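Local structure of enoyl-CoA hydratase, EchA12_1 (Mycobacterium marinum M, 3QRE) at residues A[40-45]-A[224-229]. The protein probably catalyses the hydration of enoyl-CoA thioesters in fatty acid metabolism and belongs to the enoyl-CoA hydratase/isomerase family. Residues are numbered along the deposited sequence; the frame is centred on the assembly and turned at random.
Sequences VAIITF and RALEYA
L226 reaches the strand through a single methyl, CD2, which serves two residues at once: it lies 3.7 Å from I42 CD1 and 3.9 Å from V40 CG1. The leucine and isoleucine side chains cross at about a right angle, and L226 CD2 rests on the outer part of the isoleucine, against I42 CD1 and, at 3.9 Å, I42 CG1. V40 divides its two methyls between successive turns of the helix. With CG1 anti to the backbone N (chi1 -178°), that branch faces L226 while CG2 is left for A229, whose CB it meets at 4.0 Å. The union is wholly apolar and small, and it illustrates how a helix can cover a sheet through one end of a strand: the segment axes stay 10.0 Å apart, roughly antiparallel, with 150° between their N-to-C directions, and the CA atoms of V40 and A229 are the nearest pair across the two segments. In this crotonase-like fold, strand 40-45 pairs antiparallel with 31-35 and parallel with 77-82; helix 221-235 packs on one face of that sheet, and helix 56-71 receives A41 and I43 on the other. Beyond the apolar patch, R224 NH1 forms a salt bridge with E227 OE1 at 2.9 Å, approaching from above the carboxylate plane, and R224 NE holds E214. Y228 sets its ring edge-to-face with F156, and its hydroxyl is hydrogen-bonded to D193 of a second subunit.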
ATOM      1  N   VAL A  40      -0.413 -20.866  22.876  1.00 39.66           N
ATOM      2  CA  VAL A  40      -1.401 -20.185  22.045  1.00 38.56           C
ATOM      3  C   VAL A  40      -2.786 -20.245  22.692  1.00 37.92           C
ATOM      4  O   VAL A  40      -3.283 -21.323  22.979  1.00 39.10           O
ATOM      5  CB  VAL A  40      -1.462 -20.793  20.625  1.00 39.12           C
ATOM      6  CG1 VAL A  40      -2.475 -20.027  19.760  1.00 37.63           C
ATOM      7  CG2 VAL A  40      -0.067 -20.819  19.982  1.00 36.80           C
ATOM      8  N   ALA A  41      -3.378 -19.085  22.949  1.00 36.32           N
ATOM      9  CA  ALA A  41      -4.786 -18.985  23.326  1.00 35.76           C
ATOM     10  C   ALA A  41      -5.693 -18.987  22.081  1.00 35.43           C
ATOM     11  O   ALA A  41      -5.614 -18.085  21.236  1.00 34.68           O
ATOM     12  CB  ALA A  41      -5.024 -17.708  24.152  1.00 34.89           C
ATOM     13  N   ILE A  42      -6.557 -19.994  21.979  1.00 36.01           N
ATOM     14  CA  ILE A  42      -7.520 -20.094  20.885  1.00 35.82           C
ATOM     15  C   ILE A  42      -8.877 -19.571  21.349  1.00 36.16           C
ATOM     16  O   ILE A  42      -9.480 -20.098  22.300  1.00 36.93           O
ATOM     17  CB  ILE A  42      -7.657 -21.542  20.357  1.00 36.76           C
ATOM     18  CG1 ILE A  42      -6.280 -22.082  19.951  1.00 37.15           C
ATOM     19  CG2 ILE A  42      -8.683 -21.601  19.197  1.00 36.20           C
ATOM     20  CD1 ILE A  42      -6.270 -23.560  19.568  1.00 39.34           C
ATOM     21  N   ILE A  43      -9.337 -18.520  20.674  1.00 35.46           N
ATOM     22  CA  ILE A  43     -10.567 -17.844  21.014  1.00 34.37           C
ATOM     23  C   ILE A  43     -11.527 -18.082  19.856  1.00 35.20           C
ATOM     24  O   ILE A  43     -11.221 -17.774  18.685  1.00 34.58           O
ATOM     25  CB  ILE A  43     -10.300 -16.346  21.270  1.00 34.14           C
ATOM     26  CG1 ILE A  43      -9.298 -16.202  22.432  1.00 34.45           C
ATOM     27  CG2 ILE A  43     -11.604 -15.562  21.504  1.00 29.65           C
ATOM     28  CD1 ILE A  43      -9.024 -14.751  22.851  1.00 34.00           C
ATOM     29  N   THR A  44     -12.682 -18.648  20.191  1.00 36.26           N
ATOM     30  CA  THR A  44     -13.633 -19.126  19.201  1.00 37.25           C
ATOM     31  C   THR A  44     -15.006 -18.504  19.413  1.00 38.17           C
ATOM     32  O   THR A  44     -15.626 -18.706  20.474  1.00 38.81           O
ATOM     33  CB  THR A  44     -13.723 -20.685  19.231  1.00 38.42           C
ATOM     34  OG1 THR A  44     -12.403 -21.236  19.100  1.00 38.96           O
ATOM     35  CG2 THR A  44     -14.634 -21.241  18.103  1.00 37.00           C
ATOM     36  N   PHE A  45     -15.471 -17.739  18.416  1.00 38.24           N
ATOM     37  CA  PHE A  45     -16.871 -17.285  18.398  1.00 39.33           C
ATOM     38  C   PHE A  45     -17.783 -18.507  18.281  1.00 40.70           C
ATOM     39  O   PHE A  45     -17.629 -19.330  17.371  1.00 40.89           O
ATOM     40  CB  PHE A  45     -17.161 -16.298  17.258  1.00 38.65           C
ATOM     41  CG  PHE A  45     -16.316 -15.043  17.290  1.00 38.49           C
ATOM     42  CD1 PHE A  45     -16.220 -14.268  18.446  1.00 37.72           C
ATOM     43  CD2 PHE A  45     -15.626 -14.638  16.151  1.00 38.44           C
ATOM     44  CE1 PHE A  45     -15.461 -13.120  18.467  1.00 36.86           C
ATOM     45  CE2 PHE A  45     -14.852 -13.492  16.158  1.00 37.54           C
ATOM     46  CZ  PHE A  45     -14.773 -12.726  17.322  1.00 38.67           C
ATOM     47  N   ARG A 224      -2.469 -24.416  10.058  1.00 43.46           N
ATOM     48  CA  ARG A 224      -1.605 -23.345   9.556  1.00 42.80           C
ATOM     49  C   ARG A 224      -1.551 -22.103  10.474  1.00 41.22           C
ATOM     50  O   ARG A 224      -0.463 -21.600  10.781  1.00 40.58           O
ATOM     51  CB  ARG A 224      -2.021 -22.959   8.133  1.00 42.92           C
ATOM     52  CG  ARG A 224      -1.156 -21.893   7.502  1.00 44.01           C
ATOM     53  CD  ARG A 224       0.227 -22.415   7.039  1.00 46.72           C
ATOM     54  NE  ARG A 224       1.048 -21.283   6.612  1.00 47.43           N
ATOM     55  CZ  ARG A 224       2.102 -20.809   7.282  1.00 49.17           C
ATOM     56  NH1 ARG A 224       2.509 -21.395   8.407  1.00 48.09           N
ATOM     57  NH2 ARG A 224       2.768 -19.751   6.811  1.00 48.08           N
ATOM     58  N   ALA A 225      -2.711 -21.627  10.924  1.00 40.11           N
ATOM     59  CA  ALA A 225      -2.753 -20.497  11.852  1.00 38.72           C
ATOM     60  C   ALA A 225      -2.011 -20.836  13.152  1.00 38.90           C
ATOM     61  O   ALA A 225      -1.279 -19.997  13.687  1.00 37.93           O
ATOM     62  CB  ALA A 225      -4.204 -20.062  12.140  1.00 37.46           C
ATOM     63  N   LEU A 226      -2.188 -22.072  13.640  1.00 39.61           N
ATOM     64  CA  LEU A 226      -1.480 -22.537  14.851  1.00 40.17           C
ATOM     65  C   LEU A 226       0.005 -22.792  14.645  1.00 40.65           C
ATOM     66  O   LEU A 226       0.789 -22.590  15.565  1.00 41.19           O
ATOM     67  CB  LEU A 226      -2.117 -23.799  15.439  1.00 40.25           C
ATOM     68  CG  LEU A 226      -3.544 -23.614  15.911  1.00 39.41           C
ATOM     69  CD1 LEU A 226      -4.188 -25.007  16.097  1.00 41.79           C
ATOM     70  CD2 LEU A 226      -3.603 -22.750  17.176  1.00 37.00           C
ATOM     71  N   GLU A 227       0.379 -23.274  13.462  1.00 41.55           N
ATOM     72  CA  GLU A 227       1.788 -23.510  13.119  1.00 42.88           C
ATOM     73  C   GLU A 227       2.504 -22.162  13.192  1.00 41.67           C
ATOM     74  O   GLU A 227       3.446 -21.978  13.965  1.00 41.56           O
ATOM     75  CB  GLU A 227       1.906 -24.115  11.710  1.00 43.84           C
ATOM     76  CG  GLU A 227       3.341 -24.307  11.182  1.00 47.75           C
ATOM     77  CD  GLU A 227       3.412 -24.596   9.660  1.00 51.16           C
ATOM     78  OE1 GLU A 227       2.469 -24.257   8.914  1.00 50.95           O
ATOM     79  OE2 GLU A 227       4.430 -25.160   9.205  1.00 54.93           O
ATOM     80  N   TYR A 228       1.994 -21.217  12.408  1.00 40.91           N
ATOM     81  CA  TYR A 228       2.495 -19.842  12.355  1.00 39.56           C
ATOM     82  C   TYR A 228       2.586 -19.196  13.736  1.00 38.97           C
ATOM     83  O   TYR A 228       3.607 -18.612  14.075  1.00 38.36           O
ATOM     84  CB  TYR A 228       1.629 -19.009  11.394  1.00 38.25           C
ATOM     85  CG  TYR A 228       2.129 -17.600  11.198  1.00 36.33           C
ATOM     86  CD1 TYR A 228       3.179 -17.334  10.340  1.00 33.27           C
ATOM     87  CD2 TYR A 228       1.551 -16.538  11.892  1.00 33.40           C
ATOM     88  CE1 TYR A 228       3.643 -16.052  10.168  1.00 34.79           C
ATOM     89  CE2 TYR A 228       1.993 -15.261  11.725  1.00 33.46           C
ATOM     90  CZ  TYR A 228       3.043 -15.013  10.865  1.00 34.08           C
ATOM     91  OH  TYR A 228       3.490 -13.722  10.714  1.00 32.83           O
ATOM     92  N   ALA A 229       1.526 -19.339  14.533  1.00 39.67           N
ATOM     93  CA  ALA A 229       1.466 -18.785  15.904  1.00 40.19           C
ATOM     94  C   ALA A 229       2.513 -19.349  16.884  1.00 41.63           C
ATOM     95  O   ALA A 229       3.127 -18.595  17.646  1.00 42.15           O
ATOM     96  CB  ALA A 229       0.077 -18.922  16.475  1.00 39.11           C
TER